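Local coordinates for protein 4-oxalocrotonate decarboxylase NahK (Pseudomonas putida, PDB 5D2K) that catalyses the metal-assisted decarboxylation of (3E)-2-oxohex-3-enedioate to 2-oxopent-4-enoate in naphthalene degradation, at residues A[87-92]-A[167-173]. The protein carries 1 engineered substitution. Numbering follows the deposited sequence.
Sequences IYGFLA and NASSTRF. With OOG (2-oxoadipic acid), chain D; EDO (1,2-ethanediol), chain H.
The carboxamide of Asn167 lies over one face of the Phe90 ring, amide and ring planes 25° apart, with ND2 3.5 Å above the ring centre. Asn167 is the C-prime residue of a Schellman motif that ends helix 160-165, just before strand 170-175, which shares the mixed sheet of this FAA hydrolase C-terminal family fold with strand 87-92. Its CG is turned anti to the backbone N (chi1 -166°), which carries the amide across to strand 87-92, where it pairs with the backbone of Phe90 much as a neighbouring strand would. Phe90 N donates to Asn167 OD1 at 2.8 Å, in the carbonyl plane and on a lone pair; Asn167 ND2 returns a bond of 2.9 Å to Phe90 O. The two bonds fix the amide's rotation and satisfy buried polar groups. With an alanine here the amide is gone, and Phe90 N and O would probably be left without these mates and the ring face without its cover. Gly89 matters here: its CA is already 3.2 Å from Asn167 OD1, and a CB would clash with that oxygen. On one flank, Ala168 CB meets Ile87 CD1 at 3.8 Å; on the other, Leu91 CB approaches Phe173 CE1, while Leu91 CD1 sits above the rim of that ring. The turn after Asn167 delivers Ala168 and Ser169 to the 2-oxoadipate pocket. Lys69, which also binds the ligand, donates to Ala168 O, and Ser169 OG donates to the carboxylate O1 of 2-oxoadipate at 2.8 Å. Asn167 O closes the turn by accepting both Ser170 N and, almost in line with its C=O bond, Ser170 OG at 2.9 Å.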
ATOM      1  N   ILE A  87      -4.283   3.751  -7.116  1.00 13.41           N
ATOM      2  CA  ILE A  87      -3.553   4.834  -6.472  1.00 12.41           C
ATOM      3  C   ILE A  87      -2.244   4.294  -5.920  1.00 10.30           C
ATOM      4  O   ILE A  87      -2.052   3.072  -5.839  1.00 12.28           O
ATOM      5  CB  ILE A  87      -4.381   5.458  -5.333  1.00 13.77           C
ATOM      6  CG1 ILE A  87      -4.702   4.400  -4.272  1.00 14.89           C
ATOM      7  CG2 ILE A  87      -5.675   6.064  -5.891  1.00 17.79           C
ATOM      8  CD1 ILE A  87      -5.518   4.950  -3.084  1.00 17.58           C
ATOM      9  N   TYR A  88      -1.335   5.189  -5.546  1.00 10.49           N
ATOM     10  CA  TYR A  88      -0.125   4.752  -4.875  1.00  9.59           C
ATOM     11  C   TYR A  88       0.086   5.564  -3.591  1.00 10.08           C
ATOM     12  O   TYR A  88      -0.546   6.600  -3.391  1.00 11.31           O
ATOM     13  CB  TYR A  88       1.105   4.855  -5.794  1.00 11.84           C
ATOM     14  CG  TYR A  88       1.560   6.264  -6.143  1.00  9.59           C
ATOM     15  CD1 TYR A  88       2.336   7.013  -5.262  1.00  9.00           C
ATOM     16  CD2 TYR A  88       1.215   6.839  -7.366  1.00 12.80           C
ATOM     17  CE1 TYR A  88       2.754   8.298  -5.596  1.00 11.32           C
ATOM     18  CE2 TYR A  88       1.629   8.109  -7.711  1.00 12.70           C
ATOM     19  CZ  TYR A  88       2.392   8.843  -6.821  1.00 11.23           C
ATOM     20  OH  TYR A  88       2.801  10.120  -7.156  1.00 12.21           O
ATOM     21  N   GLY A  89       0.964   5.060  -2.734  1.00 10.93           N
ATOM     22  CA  GLY A  89       1.416   5.779  -1.553  1.00  9.84           C
ATOM     23  C   GLY A  89       2.817   5.308  -1.213  1.00 11.72           C
ATOM     24  O   GLY A  89       3.375   4.451  -1.906  1.00 11.15           O
ATOM     25  N   PHE A  90       3.403   5.870  -0.160  1.00  9.63           N
ATOM     26  CA  PHE A  90       4.767   5.508   0.227  1.00  8.99           C
ATOM     27  C   PHE A  90       4.805   4.731   1.541  1.00 10.97           C
ATOM     28  O   PHE A  90       3.847   4.763   2.323  1.00  9.67           O
ATOM     29  CB  PHE A  90       5.642   6.768   0.349  1.00 10.08           C
ATOM     30  CG  PHE A  90       5.256   7.659   1.503  1.00 11.00           C
ATOM     31  CD1 PHE A  90       5.767   7.432   2.777  1.00 13.05           C
ATOM     32  CD2 PHE A  90       4.359   8.699   1.320  1.00 11.21           C
ATOM     33  CE1 PHE A  90       5.391   8.237   3.848  1.00 11.72           C
ATOM     34  CE2 PHE A  90       3.984   9.505   2.373  1.00 10.65           C
ATOM     35  CZ  PHE A  90       4.498   9.274   3.647  1.00 11.48           C
ATOM     36  N   LEU A  91       5.924   4.049   1.780  1.00  9.35           N
ATOM     37  CA  LEU A  91       6.129   3.265   3.000  1.00  9.45           C
ATOM     38  C   LEU A  91       7.308   3.813   3.807  1.00 10.29           C
ATOM     39  O   LEU A  91       8.443   3.879   3.308  1.00 10.63           O
ATOM     40  CB  LEU A  91       6.369   1.790   2.647  1.00  9.14           C
ATOM     41  CG  LEU A  91       5.282   1.142   1.789  1.00  9.18           C
ATOM     42  CD1 LEU A  91       5.744  -0.241   1.339  1.00 14.05           C
ATOM     43  CD2 LEU A  91       3.978   1.025   2.565  1.00  9.87           C
ATOM     44  N   ALA A  92       7.045   4.229   5.043  1.00  8.16           N
ATOM     45  CA  ALA A  92       8.109   4.682   5.937  1.00  9.05           C
ATOM     46  C   ALA A  92       8.725   3.516   6.705  1.00 10.36           C
ATOM     47  O   ALA A  92       8.066   2.480   6.929  1.00 10.28           O
ATOM     48  CB  ALA A  92       7.576   5.729   6.906  1.00 10.21           C
ATOM     49  N   ASN A 167      -2.183   9.134   2.154  1.00  9.48           N
ATOM     50  CA  ASN A 167      -1.160   8.157   1.799  1.00 10.10           C
ATOM     51  C   ASN A 167      -1.726   6.747   1.597  1.00  8.84           C
ATOM     52  O   ASN A 167      -1.130   5.752   2.013  1.00  8.94           O
ATOM     53  CB  ASN A 167      -0.055   8.130   2.858  1.00 10.75           C
ATOM     54  CG  ASN A 167       1.178   7.393   2.374  1.00  8.93           C
ATOM     55  OD1 ASN A 167       1.454   7.378   1.175  1.00 11.05           O
ATOM     56  ND2 ASN A 167       1.903   6.760   3.288  1.00 10.00           N
ATOM     57  N   ALA A 168      -2.883   6.685   0.952  1.00 10.03           N
ATOM     58  CA  ALA A 168      -3.532   5.413   0.620  1.00  9.09           C
ATOM     59  C   ALA A 168      -3.676   4.490   1.841  1.00 12.54           C
ATOM     60  O   ALA A 168      -3.553   3.278   1.724  1.00 11.88           O
ATOM     61  CB  ALA A 168      -2.767   4.712  -0.500  1.00 10.30           C
ATOM     62  N   SER A 169      -3.962   5.085   3.003  1.00  9.48           N
ATOM     63  CA  SER A 169      -4.291   4.341   4.233  1.00  8.88           C
ATOM     64  C   SER A 169      -3.127   3.508   4.790  1.00 10.92           C
ATOM     65  O   SER A 169      -3.329   2.621   5.622  1.00 11.11           O
ATOM     66  CB  SER A 169      -5.500   3.422   3.998  1.00 10.77           C
ATOM     67  OG  SER A 169      -6.591   4.130   3.412  1.00 12.21           O
ATOM     68  N   SER A 170      -1.908   3.802   4.356  1.00  9.75           N
ATOM     69  CA  SER A 170      -0.768   2.990   4.768  1.00  9.37           C
ATOM     70  C   SER A 170      -0.461   3.152   6.252  1.00 10.90           C
ATOM     71  O   SER A 170      -0.603   4.249   6.807  1.00  9.46           O
ATOM     72  CB  SER A 170       0.468   3.365   3.952  1.00 10.63           C
ATOM     73  OG  SER A 170       0.226   3.240   2.559  1.00 14.57           O
ATOM     74  N   THR A 171      -0.005   2.078   6.894  1.00  9.11           N
ATOM     75  CA  THR A 171       0.429   2.213   8.284  1.00  9.33           C
ATOM     76  C   THR A 171       1.416   1.125   8.754  1.00  8.56           C
ATOM     77  O   THR A 171       2.352   1.448   9.490  1.00  9.89           O
ATOM     78  CB  THR A 171      -0.813   2.281   9.244  1.00  9.16           C
ATOM     79  OG1 THR A 171      -0.471   3.022  10.423  1.00 13.51           O
ATOM     80  CG2 THR A 171      -1.353   0.896   9.635  1.00 10.89           C
ATOM     81  N   ARG A 172       1.235  -0.136   8.336  1.00  7.87           N
ATOM     82  CA  ARG A 172       2.214  -1.189   8.642  1.00  8.23           C
ATOM     83  C   ARG A 172       2.317  -2.160   7.485  1.00  9.09           C
ATOM     84  O   ARG A 172       1.388  -2.274   6.691  1.00  9.23           O
ATOM     85  CB  ARG A 172       1.843  -2.001   9.894  1.00  9.41           C
ATOM     86  CG  ARG A 172       1.640  -1.196  11.191  1.00  9.80           C
ATOM     87  CD  ARG A 172       2.956  -0.749  11.823  1.00 10.41           C
ATOM     88  NE  ARG A 172       2.701  -0.066  13.100  1.00 12.09           N
ATOM     89  CZ  ARG A 172       2.508   1.242  13.230  1.00 13.15           C
ATOM     90  NH1 ARG A 172       2.551   2.045  12.170  1.00 11.43           N
ATOM     91  NH2 ARG A 172       2.264   1.754  14.434  1.00 12.90           N
ATOM     92  N   PHE A 173       3.443  -2.863   7.404  1.00  8.05           N
ATOM     93  CA  PHE A 173       3.536  -3.993   6.485  1.00 10.49           C
ATOM     94  C   PHE A 173       4.441  -5.054   7.091  1.00 10.16           C
ATOM     95  O   PHE A 173       5.394  -4.747   7.806  1.00  9.32           O
ATOM     96  CB  PHE A 173       4.027  -3.552   5.092  1.00  9.66           C
ATOM     97  CG  PHE A 173       5.455  -3.075   5.050  1.00 10.96           C
ATOM     98  CD1 PHE A 173       5.778  -1.742   5.305  1.00  8.66           C
ATOM     99  CD2 PHE A 173       6.483  -3.955   4.730  1.00 10.30           C
ATOM    100  CE1 PHE A 173       7.102  -1.311   5.257  1.00  9.38           C
ATOM    101  CE2 PHE A 173       7.802  -3.532   4.678  1.00 11.49           C
ATOM    102  CZ  PHE A 173       8.120  -2.211   4.940  1.00 10.70           C
TER
HETATM  103  C2  OOG D 302      -6.700   2.032   0.432  1.00 22.99           C
HETATM  104  C3  OOG D 302      -5.490   1.113   0.395  1.00 26.41           C
HETATM  105  C4  OOG D 302      -5.541   0.206  -0.816  1.00 22.44           C
HETATM  106  C6  OOG D 302      -4.634  -2.112  -1.596  1.00 17.49           C
HETATM  107  O4  OOG D 302      -3.753  -3.001  -1.531  1.00 16.59           O
HETATM  108  O3  OOG D 302      -5.638  -2.254  -2.338  1.00 20.41           O
HETATM  109  C5  OOG D 302      -4.480  -0.870  -0.752  1.00 16.99           C
HETATM  110  C1  OOG D 302      -7.771   1.446   1.330  1.00 30.42           C
HETATM  111  O1  OOG D 302      -8.135   2.049   2.381  1.00 26.12           O
HETATM  112  O2  OOG D 302      -8.305   0.350   1.014  1.00 31.38           O
HETATM  113  O5  OOG D 302      -3.498  -0.784  -0.048  1.00 13.72           O
HETATM  114  C1  EDO H 306       0.310  11.307  -9.753  1.00 21.14           C
HETATM  115  O1  EDO H 306       1.670  10.832  -9.644  1.00 14.17           O
HETATM  116  C2  EDO H 306      -0.598  10.244 -10.367  1.00 26.54           C
HETATM  117  O2  EDO H 306      -1.809  10.856 -10.849  1.00 28.79           O